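Side-chain contacts in group II chitinase (Ostrinia furnacalis, PDB 6JAV), which probably hydrolyses internal linkages of chitin as a family 18 glycoside hydrolase, this chain being its first catalytic domain: residues A[5-10]-A[334-339]; A[39-44]-A[67-72]; A[95-98]-A[103-106]; A[170-175]-A[198-203]; A[291-294]-A[298-301]. All coordinates share one frame; numbering follows the deposited sequence.

Interaction 1 of 5, residues A[5-10]-A[334-339]; sequences SRYKLV and FIKSLN
Arg6 reaches across to Asn339 just ahead of strand 8-14. Its CG lies between the backbone N and the carbonyl carbon (chi1 75°), which sets the root of the chain over one face of the Tyr7 ring; a further bend at chi3 carries the guanidinium to the amide. Arg6 NH1 donates to Asn339 OD1 at 2.9 Å, meeting a lone pair in the carbonyl plane, while NH2 adds a weak bond to the same oxygen. Guanidinium and amide planes stand 85° apart. At Tyr7, OH accepts a second bond from Arg6 NH1, also 2.9 Å long and almost exactly in the guanidinium plane. The same phenol oxygen sits 3.5 Å from Lys336 CG, with the lysine chain crossing the tyrosine at about a right angle. Lys336 NZ turns the other way, to Glu371 and to the carbonyls of Asn374 and Lys376. Asn339 closes helix 325-337 with a Schellman motif, its phi positive and its N bonded to Lys336 O. One guanidinium nitrogen thus joins a phenol and an amide, tying the entry to the first barrel strand to the end of helix 325-337, which leads into the last, 342-346, through a charged donor and neutral acceptors.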
# COMPACT_ATOMS: atom_id res chain seq x y z
N SER A 5 20.30 -2.98 -8.35
CA SER A 5 20.60 -2.46 -7.02
C SER A 5 20.28 -3.51 -5.95
O SER A 5 19.72 -4.57 -6.23
CB SER A 5 19.79 -1.18 -6.76
OG SER A 5 18.49 -1.52 -6.29
N ARG A 6 20.65 -3.18 -4.71
CA ARG A 6 20.35 -4.04 -3.57
C ARG A 6 18.92 -3.86 -3.03
O ARG A 6 18.57 -4.52 -2.05
CB ARG A 6 21.37 -3.78 -2.44
CG ARG A 6 21.14 -2.48 -1.69
CD ARG A 6 22.35 -2.00 -0.89
NE ARG A 6 22.78 -2.95 0.14
CZ ARG A 6 22.49 -2.86 1.45
NH1 ARG A 6 21.73 -1.88 1.95
NH2 ARG A 6 22.97 -3.78 2.28
N TYR A 7 18.10 -3.01 -3.65
CA TYR A 7 16.78 -2.68 -3.13
C TYR A 7 15.68 -3.12 -4.08
O TYR A 7 15.86 -3.11 -5.30
CB TYR A 7 16.65 -1.19 -2.89
CG TYR A 7 17.61 -0.70 -1.84
CD1 TYR A 7 17.46 -1.10 -0.51
CD2 TYR A 7 18.68 0.12 -2.17
CE1 TYR A 7 18.36 -0.68 0.47
CE2 TYR A 7 19.58 0.54 -1.20
CZ TYR A 7 19.41 0.13 0.11
OH TYR A 7 20.31 0.54 1.09
N LYS A 8 14.54 -3.47 -3.50
CA LYS A 8 13.29 -3.60 -4.23
C LYS A 8 12.55 -2.27 -4.21
O LYS A 8 12.64 -1.49 -3.26
CB LYS A 8 12.39 -4.62 -3.54
CG LYS A 8 12.94 -6.06 -3.54
CD LYS A 8 11.94 -7.04 -2.88
CE LYS A 8 12.45 -8.48 -2.91
NZ LYS A 8 13.71 -8.64 -2.12
N LEU A 9 11.77 -2.06 -5.26
CA LEU A 9 10.78 -0.97 -5.32
C LEU A 9 9.51 -1.65 -5.83
O LEU A 9 9.40 -1.97 -7.02
CB LEU A 9 11.25 0.19 -6.20
CG LEU A 9 10.68 1.57 -5.85
CD1 LEU A 9 11.27 2.70 -6.72
CD2 LEU A 9 9.18 1.61 -5.87
N VAL A 10 8.59 -1.93 -4.91
CA VAL A 10 7.39 -2.70 -5.19
C VAL A 10 6.27 -1.72 -5.50
O VAL A 10 5.89 -0.90 -4.65
CB VAL A 10 7.02 -3.60 -3.99
CG1 VAL A 10 5.75 -4.37 -4.25
CG2 VAL A 10 8.17 -4.58 -3.65
N PHE A 334 15.92 6.73 5.33
CA PHE A 334 15.59 5.87 6.47
C PHE A 334 15.63 4.39 6.07
O PHE A 334 16.22 3.56 6.76
CB PHE A 334 14.22 6.29 7.01
CG PHE A 334 13.64 5.39 8.05
CD1 PHE A 334 13.96 5.58 9.40
CD2 PHE A 334 12.72 4.40 7.73
CE1 PHE A 334 13.39 4.79 10.39
CE2 PHE A 334 12.16 3.59 8.73
CZ PHE A 334 12.50 3.79 10.06
N ILE A 335 15.03 4.06 4.92
CA ILE A 335 15.07 2.70 4.38
C ILE A 335 16.52 2.22 4.27
O ILE A 335 16.87 1.12 4.73
CB ILE A 335 14.35 2.66 3.02
CG1 ILE A 335 12.83 2.81 3.24
CG2 ILE A 335 14.69 1.36 2.22
CD1 ILE A 335 12.07 3.03 1.89
N LYS A 336 17.37 3.04 3.65
CA LYS A 336 18.76 2.68 3.44
C LYS A 336 19.50 2.55 4.77
O LYS A 336 20.28 1.61 4.97
CB LYS A 336 19.43 3.73 2.56
CG LYS A 336 18.88 3.76 1.12
CD LYS A 336 19.75 4.66 0.22
CE LYS A 336 19.66 6.11 0.64
NZ LYS A 336 20.39 7.08 -0.25
N SER A 337 19.24 3.47 5.70
CA SER A 337 19.93 3.47 7.00
C SER A 337 19.69 2.17 7.77
O SER A 337 20.58 1.71 8.51
CB SER A 337 19.50 4.67 7.83
OG SER A 337 18.19 4.53 8.38
N LEU A 338 18.49 1.60 7.66
CA LEU A 338 18.13 0.36 8.35
C LEU A 338 18.39 -0.88 7.50
O LEU A 338 18.07 -2.00 7.94
CB LEU A 338 16.65 0.39 8.75
CG LEU A 338 16.24 1.37 9.86
CD1 LEU A 338 14.76 1.21 10.17
CD2 LEU A 338 17.06 1.17 11.13
N ASN A 339 18.94 -0.71 6.29
CA ASN A 339 19.22 -1.82 5.38
C ASN A 339 17.98 -2.65 5.07
O ASN A 339 18.06 -3.87 4.90
CB ASN A 339 20.36 -2.72 5.91
CG ASN A 339 21.67 -1.99 5.89
OD1 ASN A 339 22.18 -1.68 4.82
ND2 ASN A 339 22.21 -1.69 7.07

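Interaction 2 of 5, residues A[39-44]-A[67-72]; sequences IVYGFA and ERVVEY
Between segments 39-44 and 67-72 the nearest CA atoms are those of Tyr41 and Val69, 7.7 Å apart, with both side chains directed into the gap. The strand belongs to the TIM barrel of the family 18 glycoside hydrolases, and helix 65-70 lies in the connection from it to the next parallel strand, 78-84. All four touching residues are buried, and the side-chain contacts between them are apolar throughout.

Val69 is the shared element, because its two methyls serve different partners. With CG1 anti to the backbone N (chi1 179°), that methyl meets Ile39 CG2 at 3.8 Å, while CG2 is left for the tyrosine. Ile39 forks in a similar way. Its CG2 branch goes to the valine, and its longer branch, with CG1 beside the backbone N (chi1 -67°), runs on until CD1 lies 3.8 Å from Tyr72 CB. The isoleucine therefore touches Val69 and Tyr72, three residues apart, spanning from the helix into the 3-10 segment after it and meeting the tyrosine at the root of its side chain.

Polar ends are served by other parts of the fold: Tyr41 OH pairs with Asp60 and Tyr72 OH with the carbonyl of Pro28. These bonds fix the far ends of both phenols, while their inner portions pack here. Tyr41 also meets Tyr66 edge-to-face and Tyr13 at an intermediate angle, so aromatic groups flank the same layer between strand and helix. Against Val69 it presents a ring edge: Tyr41 CE2 stands 3.7 Å from Val69 CG2, near the ring plane, and Val69 CB lies in that plane, 3.8 Å from Tyr41 CD2.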
# COMPACT_ATOMS: atom_id res chain seq x y z
N ILE A 39 5.95 -5.44 -9.72
CA ILE A 39 4.63 -4.86 -9.87
C ILE A 39 3.65 -5.84 -9.26
O ILE A 39 3.74 -7.05 -9.50
CB ILE A 39 4.27 -4.63 -11.35
CG1 ILE A 39 5.19 -3.55 -11.93
CG2 ILE A 39 2.80 -4.24 -11.48
CD1 ILE A 39 5.25 -3.56 -13.46
N VAL A 40 2.72 -5.33 -8.44
CA VAL A 40 1.70 -6.15 -7.81
C VAL A 40 0.34 -5.70 -8.31
O VAL A 40 -0.01 -4.52 -8.17
CB VAL A 40 1.78 -6.10 -6.28
CG1 VAL A 40 0.70 -7.02 -5.71
CG2 VAL A 40 3.15 -6.52 -5.80
N TYR A 41 -0.43 -6.63 -8.86
CA TYR A 41 -1.70 -6.31 -9.50
C TYR A 41 -2.82 -6.37 -8.47
O TYR A 41 -3.14 -7.45 -7.96
CB TYR A 41 -1.94 -7.35 -10.60
CG TYR A 41 -3.10 -7.06 -11.52
CD1 TYR A 41 -4.42 -7.11 -11.08
CD2 TYR A 41 -2.85 -6.77 -12.86
CE1 TYR A 41 -5.48 -6.84 -11.95
CE2 TYR A 41 -3.89 -6.53 -13.74
CZ TYR A 41 -5.19 -6.54 -13.27
OH TYR A 41 -6.23 -6.27 -14.15
N GLY A 42 -3.47 -5.24 -8.20
CA GLY A 42 -4.60 -5.19 -7.28
C GLY A 42 -5.91 -5.07 -8.05
O GLY A 42 -6.05 -4.16 -8.88
N PHE A 43 -6.86 -5.97 -7.79
CA PHE A 43 -6.79 -7.13 -6.90
C PHE A 43 -7.60 -8.25 -7.55
O PHE A 43 -8.56 -7.98 -8.32
CB PHE A 43 -7.50 -6.85 -5.57
CG PHE A 43 -6.76 -5.90 -4.67
CD1 PHE A 43 -5.65 -6.32 -3.99
CD2 PHE A 43 -7.18 -4.59 -4.53
CE1 PHE A 43 -4.95 -5.46 -3.15
CE2 PHE A 43 -6.50 -3.72 -3.70
CZ PHE A 43 -5.38 -4.16 -3.01
N ALA A 44 -7.26 -9.49 -7.24
CA ALA A 44 -8.17 -10.62 -7.31
C ALA A 44 -8.91 -10.74 -5.98
O ALA A 44 -8.50 -10.16 -4.96
CB ALA A 44 -7.39 -11.90 -7.60
N GLU A 67 -2.82 -10.07 -18.76
CA GLU A 67 -1.74 -10.26 -19.72
C GLU A 67 -0.94 -8.99 -19.94
O GLU A 67 0.29 -9.04 -20.09
CB GLU A 67 -2.29 -10.78 -21.04
CG GLU A 67 -2.94 -12.12 -20.90
CD GLU A 67 -4.31 -12.03 -20.44
OE1 GLU A 67 -4.67 -10.96 -19.92
OE2 GLU A 67 -5.10 -13.00 -20.50
N ARG A 68 -1.62 -7.84 -19.98
CA ARG A 68 -0.94 -6.60 -20.29
C ARG A 68 -0.09 -6.10 -19.13
O ARG A 68 0.78 -5.24 -19.36
CB ARG A 68 -1.97 -5.55 -20.72
CG ARG A 68 -2.52 -5.83 -22.15
CD ARG A 68 -3.87 -5.20 -22.31
NE ARG A 68 -3.77 -3.74 -22.26
CZ ARG A 68 -4.82 -2.93 -22.34
NH1 ARG A 68 -6.06 -3.42 -22.46
NH2 ARG A 68 -4.64 -1.62 -22.32
N VAL A 69 -0.33 -6.53 -17.89
CA VAL A 69 0.60 -6.20 -16.81
C VAL A 69 1.70 -7.26 -16.69
O VAL A 69 2.88 -6.92 -16.45
CB VAL A 69 -0.20 -6.00 -15.50
CG1 VAL A 69 0.74 -5.68 -14.33
CG2 VAL A 69 -1.18 -4.83 -15.68
N VAL A 70 1.36 -8.54 -16.89
CA VAL A 70 2.37 -9.59 -16.94
C VAL A 70 3.38 -9.34 -18.06
O VAL A 70 4.52 -9.82 -17.98
CB VAL A 70 1.64 -10.96 -17.00
CG1 VAL A 70 2.60 -12.08 -17.37
CG2 VAL A 70 0.97 -11.25 -15.65
N GLU A 71 3.01 -8.57 -19.09
CA GLU A 71 3.94 -8.08 -20.10
C GLU A 71 5.24 -7.57 -19.51
O GLU A 71 6.32 -7.74 -20.11
CB GLU A 71 3.27 -6.92 -20.85
CG GLU A 71 4.21 -5.89 -21.49
CD GLU A 71 4.73 -6.45 -22.79
OE1 GLU A 71 4.17 -7.50 -23.21
OE2 GLU A 71 5.70 -5.87 -23.36
N TYR A 72 5.18 -6.93 -18.34
CA TYR A 72 6.36 -6.28 -17.80
C TYR A 72 7.43 -7.25 -17.32
O TYR A 72 8.57 -6.80 -17.07
CB TYR A 72 5.97 -5.23 -16.74
CG TYR A 72 5.35 -4.04 -17.43
CD1 TYR A 72 6.14 -3.01 -17.94
CD2 TYR A 72 3.98 -3.96 -17.66
CE1 TYR A 72 5.58 -1.94 -18.62
CE2 TYR A 72 3.41 -2.89 -18.35
CZ TYR A 72 4.22 -1.89 -18.83
OH TYR A 72 3.63 -0.85 -19.49

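Interaction 3 of 5, residues A[95-98]-A[103-106]; sequences SKLV and ARAK
Arg104 and Leu97 reach past one another where two consecutive helices meet, the arginine toward the end of the first helix and the leucine toward the start of the second. The arginine leaves with CG anti to the carbonyl carbon (chi1 -66°), which lays its aliphatic part against the last turn of helix 93-98: Arg104 CG sits 3.4 Å from Leu97 O, and Arg104 CD is 3.6 Å from Val98 O. A bend at chi3 then brings the guanidinium edge round to that second oxygen. Arg104 NH1 donates to Val98 O at 2.8 Å, the acceptor lying close to the guanidinium plane. Seen from the carbonyl the approach is less regular, since the donor stands 35° out of its plane.

Leu97 answers from the other helix. Its CG is anti to the backbone N (chi1 169°), a torsion that swings CD1 over the backbone of Ala103, 3.6 Å from Ala103 O. The same methyl is 3.9 Å from Ala103 CB, so a branched side chain packs on a small one and the helices can draw close; the CA atoms of Leu97 and Ala103 are 5.8 Å apart.

This is a tight helix-to-helix turn on the periphery of the TIM-barrel domain, with a short helix leading into the long barrel helix 101-118. The carbonyl gripped by the arginine belongs to the last residue of the short helix, where a positive group would be favoured by the helix dipole. Arg104 NE makes a salt bridge with Glu154 of helix 143-159, a second hold on the guanidinium. Val98 points its CB away from the turn, and its side chain packs on Trp127 and on Leu151 of helix 143-159.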
# COMPACT_ATOMS: atom_id res chain seq x y z
N SER A 95 -11.67 -15.20 7.04
CA SER A 95 -11.63 -15.94 8.31
C SER A 95 -12.21 -17.34 8.14
O SER A 95 -11.62 -18.32 8.62
CB SER A 95 -12.37 -15.14 9.38
OG SER A 95 -12.36 -15.82 10.62
N LYS A 96 -13.34 -17.47 7.42
CA LYS A 96 -13.90 -18.80 7.20
C LYS A 96 -12.93 -19.68 6.43
O LYS A 96 -12.78 -20.87 6.74
CB LYS A 96 -15.23 -18.68 6.44
CG LYS A 96 -16.35 -18.05 7.26
CD LYS A 96 -16.85 -18.97 8.35
CE LYS A 96 -18.22 -18.50 8.83
NZ LYS A 96 -18.72 -19.30 9.98
N LEU A 97 -12.23 -19.10 5.45
CA LEU A 97 -11.25 -19.87 4.69
C LEU A 97 -10.12 -20.36 5.60
O LEU A 97 -9.81 -21.56 5.63
CB LEU A 97 -10.69 -18.99 3.57
CG LEU A 97 -9.46 -19.56 2.85
CD1 LEU A 97 -9.78 -20.88 2.11
CD2 LEU A 97 -8.89 -18.53 1.84
N VAL A 98 -9.46 -19.43 6.31
CA VAL A 98 -8.22 -19.81 6.98
C VAL A 98 -8.47 -20.71 8.18
O VAL A 98 -7.54 -21.39 8.63
CB VAL A 98 -7.32 -18.61 7.37
CG1 VAL A 98 -6.99 -17.76 6.13
CG2 VAL A 98 -7.96 -17.77 8.47
N ALA A 103 -10.75 -26.34 3.32
CA ALA A 103 -10.93 -25.20 2.42
C ALA A 103 -9.60 -24.61 2.01
O ALA A 103 -9.40 -24.25 0.84
CB ALA A 103 -11.79 -24.13 3.09
N ARG A 104 -8.65 -24.53 2.95
CA ARG A 104 -7.32 -24.04 2.58
C ARG A 104 -6.67 -24.94 1.55
O ARG A 104 -6.05 -24.46 0.59
CB ARG A 104 -6.41 -23.93 3.81
CG ARG A 104 -6.83 -22.88 4.84
CD ARG A 104 -5.69 -22.55 5.83
NE ARG A 104 -5.03 -23.76 6.32
CZ ARG A 104 -5.25 -24.32 7.51
NH1 ARG A 104 -6.12 -23.79 8.35
NH2 ARG A 104 -4.57 -25.41 7.84
N ALA A 105 -6.81 -26.27 1.72
CA ALA A 105 -6.13 -27.19 0.81
C ALA A 105 -6.68 -27.08 -0.60
O ALA A 105 -5.91 -27.13 -1.57
CB ALA A 105 -6.27 -28.62 1.34
N LYS A 106 -8.00 -26.91 -0.74
CA LYS A 106 -8.58 -26.68 -2.06
C LYS A 106 -8.13 -25.34 -2.64
O LYS A 106 -7.74 -25.25 -3.81
CB LYS A 106 -10.10 -26.73 -1.92
CG LYS A 106 -10.82 -26.58 -3.27
CD LYS A 106 -12.34 -26.74 -3.11
CE LYS A 106 -13.03 -25.38 -3.01
NZ LYS A 106 -14.53 -25.41 -3.13

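Interaction 4 of 5, residues A[170-175]-A[198-203]; sequences VSPNKM and YDYHGQ
Tyr198 meets Pro172 through its backbone rather than its ring: Tyr198 O lies 4.1 Å from Pro172 CG, a van der Waals approach, while the tyrosine side chain leaves in the other direction toward Pro249 and Tyr251. Asp199, next along, belongs to the pocket of the bound thienopyridine inhibitor, which it touches; its OD1 is also bonded to Tyr251 and Gln253. Tyr200 then supplies the main side-chain contact. With CG beside the backbone N (chi1 -75°), its ring is brought against the proline, the two side chains running antiparallel, with Pro172 CG over one ring face. Pro172 CB is 3.8 Å from Tyr200 CZ. The same CB comes within 3.5 Å of Tyr200 OH. That hydroxyl is hydrogen-bonded to Thr230 OG1, which also bonds to Pro172 O, so one threonine holds both partners in position. Proline and tyrosine thereby join two loops after neighbouring parallel strands of the TIM barrel, 165-170 and 192-195. The proline loop runs on into helix 174-180, where Asn173 is the N-cap, and helix 227-236 contributes Thr230 to the pair and Trp234, bonded to Ser171 O.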
# COMPACT_ATOMS: atom_id res chain seq x y z
N VAL A 170 0.86 -5.80 4.91
CA VAL A 170 0.54 -5.99 6.33
C VAL A 170 0.32 -4.65 7.05
O VAL A 170 0.82 -3.60 6.66
CB VAL A 170 1.63 -6.80 7.05
CG1 VAL A 170 1.79 -8.19 6.41
CG2 VAL A 170 2.95 -6.03 7.06
N SER A 171 -0.42 -4.73 8.17
CA SER A 171 -0.78 -3.56 8.95
C SER A 171 0.44 -2.89 9.58
O SER A 171 1.39 -3.56 9.97
CB SER A 171 -1.69 -4.02 10.10
OG SER A 171 -1.98 -2.92 10.97
N PRO A 172 0.39 -1.57 9.76
CA PRO A 172 1.41 -0.86 10.55
C PRO A 172 1.02 -0.66 12.01
O PRO A 172 1.81 -0.06 12.75
CB PRO A 172 1.43 0.51 9.84
CG PRO A 172 -0.04 0.77 9.56
CD PRO A 172 -0.56 -0.61 9.13
N ASN A 173 -0.16 -1.12 12.41
CA ASN A 173 -0.76 -0.80 13.71
C ASN A 173 -0.36 -1.87 14.72
O ASN A 173 -0.66 -3.04 14.52
CB ASN A 173 -2.28 -0.79 13.49
CG ASN A 173 -3.08 -0.52 14.74
OD1 ASN A 173 -2.90 -1.16 15.77
ND2 ASN A 173 -4.08 0.34 14.61
N LYS A 174 0.29 -1.44 15.81
CA LYS A 174 0.78 -2.36 16.84
C LYS A 174 -0.27 -3.38 17.28
O LYS A 174 0.02 -4.57 17.38
CB LYS A 174 1.26 -1.55 18.06
CG LYS A 174 1.81 -2.44 19.18
CD LYS A 174 2.16 -1.60 20.41
CE LYS A 174 3.00 -2.44 21.40
NZ LYS A 174 2.29 -3.65 21.88
N MET A 175 -1.50 -2.92 17.56
CA MET A 175 -2.54 -3.83 18.05
C MET A 175 -2.93 -4.88 17.01
O MET A 175 -3.16 -6.05 17.35
CB MET A 175 -3.78 -3.05 18.47
CG MET A 175 -3.66 -2.42 19.84
SD MET A 175 -2.60 -0.97 19.75
CE MET A 175 -1.42 -1.39 21.02
N TYR A 198 1.19 3.75 6.20
CA TYR A 198 0.37 4.89 5.82
C TYR A 198 -1.04 4.63 6.33
O TYR A 198 -1.34 3.58 6.91
CB TYR A 198 0.40 5.15 4.29
CG TYR A 198 0.26 3.91 3.41
CD1 TYR A 198 -0.93 3.23 3.32
CD2 TYR A 198 1.36 3.43 2.69
CE1 TYR A 198 -1.05 2.09 2.50
CE2 TYR A 198 1.24 2.29 1.87
CZ TYR A 198 0.05 1.65 1.79
OH TYR A 198 -0.07 0.54 0.98
N ASP A 199 -1.91 5.61 6.11
CA ASP A 199 -3.26 5.61 6.71
C ASP A 199 -3.21 5.53 8.23
O ASP A 199 -4.11 4.98 8.86
CB ASP A 199 -4.16 4.51 6.13
CG ASP A 199 -4.51 4.76 4.68
OD1 ASP A 199 -4.28 5.89 4.18
OD2 ASP A 199 -4.98 3.80 4.02
N TYR A 200 -2.18 6.13 8.84
CA TYR A 200 -2.16 6.22 10.30
C TYR A 200 -3.25 7.15 10.80
O TYR A 200 -3.71 7.00 11.94
CB TYR A 200 -0.83 6.77 10.76
CG TYR A 200 0.32 5.79 10.69
CD1 TYR A 200 0.52 4.83 11.69
CD2 TYR A 200 1.22 5.85 9.63
CE1 TYR A 200 1.59 3.97 11.63
CE2 TYR A 200 2.30 4.99 9.56
CZ TYR A 200 2.49 4.05 10.57
OH TYR A 200 3.57 3.22 10.48
N HIS A 201 -3.68 8.10 9.96
CA HIS A 201 -4.68 9.10 10.32
C HIS A 201 -5.56 9.36 9.11
O HIS A 201 -5.14 9.18 7.97
CB HIS A 201 -4.01 10.40 10.79
CG HIS A 201 -3.21 10.21 12.04
ND1 HIS A 201 -3.81 9.89 13.24
CD2 HIS A 201 -1.88 10.22 12.26
CE1 HIS A 201 -2.87 9.72 14.16
NE2 HIS A 201 -1.69 9.92 13.59
N GLY A 202 -6.80 9.76 9.39
CA GLY A 202 -7.80 10.00 8.37
C GLY A 202 -9.07 10.48 9.03
O GLY A 202 -9.13 10.62 10.26
N GLN A 203 -10.09 10.72 8.19
CA GLN A 203 -11.35 11.30 8.66
C GLN A 203 -11.96 10.56 9.84
O GLN A 203 -12.67 11.17 10.66
CB GLN A 203 -12.36 11.31 7.49
CG GLN A 203 -12.64 9.94 6.91
CD GLN A 203 -13.56 9.97 5.69
OE1 GLN A 203 -14.67 10.50 5.76
NE2 GLN A 203 -13.10 9.41 4.57

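Interaction 5 of 5, residues A[291-294]-A[298-301]; sequences CDRI and GWTV
Ile294 O is approached by two waters, and the nearer of them links it to Trp299. Water 1 donates to Ile294 O at 2.7 Å and to Trp299 O at 2.6 Å, bridging two carbonyl oxygens, neither of which can donate to the other; water 2 adds only weak bonds, to Ile294 O and Gly298 N. The setting is a helix-to-strand turn, from helix 287-296 into strand 300-302, consistent with the alpha+beta insertion between the last two barrel strands of many family 18 chitinases. Gly298 makes the turn with a positive phi. Directly after it, Trp299 N donates to Arg293 O at 3.3 Å; the N-H...O angle is nearly straight (172°), although the donor comes from above the carbonyl plane.

On the side-chain level the tryptophan lies flat against the arginine, the two pointing the same way. Arg293 CB sits over the five-membered ring of Trp299, 3.5 Å from its centroid and 3° off the normal, a CH-pi contact. Because the arginine chain is extended from CG to NE, the methylene groups run on over the indole toward CZ2. The guanidinium itself is not stacked: its plane is turned 71° from the ring. NH1 goes back to the carbonyl of Glu289, and the ion pair of NH2 with Glu277 is long and weak.

Gln318 and Val320 of strand 318-321 also touch the tryptophan. Ile294 turns instead to Val301, crossing it at about a right angle. A single valine methyl receives two isoleucine branches, with Ile294 CD1 3.6 Å and Ile294 CG2 3.7 Å from Val301 CG2.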
# COMPACT_ATOMS: atom_id res chain seq x y z
N CYS A 291 -1.30 18.34 -5.80
CA CYS A 291 -0.33 19.29 -6.32
C CYS A 291 -1.01 20.36 -7.18
O CYS A 291 -0.58 21.53 -7.16
CB CYS A 291 0.82 18.58 -7.03
SG CYS A 291 0.40 17.63 -8.52
N ASP A 292 -2.08 20.01 -7.88
CA ASP A 292 -2.82 21.01 -8.65
C ASP A 292 -3.51 22.01 -7.74
O ASP A 292 -3.55 23.21 -8.05
CB ASP A 292 -3.86 20.32 -9.54
CG ASP A 292 -4.63 21.33 -10.41
OD1 ASP A 292 -3.97 22.04 -11.16
OD2 ASP A 292 -5.88 21.38 -10.33
N ARG A 293 -4.07 21.55 -6.62
CA ARG A 293 -4.68 22.48 -5.67
C ARG A 293 -3.66 23.48 -5.14
O ARG A 293 -3.96 24.68 -5.01
CB ARG A 293 -5.30 21.70 -4.51
CG ARG A 293 -6.66 21.13 -4.88
CD ARG A 293 -7.00 19.87 -4.10
NE ARG A 293 -8.37 19.42 -4.36
CZ ARG A 293 -8.78 18.83 -5.49
NH1 ARG A 293 -7.95 18.59 -6.50
NH2 ARG A 293 -10.06 18.47 -5.60
N ILE A 294 -2.44 23.02 -4.86
CA ILE A 294 -1.39 23.90 -4.38
C ILE A 294 -0.91 24.84 -5.48
O ILE A 294 -0.76 26.05 -5.28
CB ILE A 294 -0.24 23.05 -3.80
CG1 ILE A 294 -0.74 22.30 -2.55
CG2 ILE A 294 0.97 23.92 -3.50
CD1 ILE A 294 0.18 21.16 -2.10
N GLY A 298 -4.25 27.91 -4.97
CA GLY A 298 -3.86 28.71 -3.82
C GLY A 298 -3.95 28.03 -2.47
O GLY A 298 -4.06 28.72 -1.44
N TRP A 299 -3.90 26.70 -2.41
CA TRP A 299 -3.92 26.07 -1.09
C TRP A 299 -2.61 26.38 -0.37
O TRP A 299 -1.55 26.46 -0.99
CB TRP A 299 -4.08 24.55 -1.22
CG TRP A 299 -5.47 24.08 -1.61
CD1 TRP A 299 -6.30 24.66 -2.54
CD2 TRP A 299 -6.18 22.96 -1.10
NE1 TRP A 299 -7.47 23.96 -2.63
CE2 TRP A 299 -7.42 22.90 -1.76
CE3 TRP A 299 -5.89 21.98 -0.13
CZ2 TRP A 299 -8.38 21.92 -1.50
CZ3 TRP A 299 -6.84 21.00 0.13
CH2 TRP A 299 -8.07 20.98 -0.56
N THR A 300 -2.70 26.57 0.94
CA THR A 300 -1.54 26.93 1.74
C THR A 300 -0.88 25.66 2.26
O THR A 300 -1.57 24.78 2.77
CB THR A 300 -2.01 27.78 2.93
OG1 THR A 300 -2.70 28.94 2.44
CG2 THR A 300 -0.81 28.22 3.75
N VAL A 301 0.44 25.58 2.15
CA VAL A 301 1.21 24.39 2.52
C VAL A 301 1.94 24.65 3.83
O VAL A 301 2.58 25.70 3.98
CB VAL A 301 2.21 24.02 1.42
CG1 VAL A 301 3.03 22.82 1.84
CG2 VAL A 301 1.45 23.76 0.12
O HOH W 1 -0.34 27.57 -3.03
O HOH W 2 -2.13 28.85 -6.66

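Interactions 2, 3 and 4 are buried, interaction 1 is partly so and interaction 5 lies at the surface, and their chemistry follows. Between strand and helix, interaction 2 uses aliphatic branches and a ring edge; interaction 4, near the inhibitor pocket, packs a proline on a ring whose hydroxyl is anchored by a helix. Arginines take the leading part in the other three: as donor to side-chain oxygens in interaction 1, as donor to a helix-end carbonyl in interaction 3, and by its methylenes in interaction 5, where water joins in. Interactions 1 and 2 lie on neighbouring barrel strands, 8-14 and 38-46, which touch through Val10 and Val40. Interactions 3 and 5 close short turns, on opposite sides of the chain's centre.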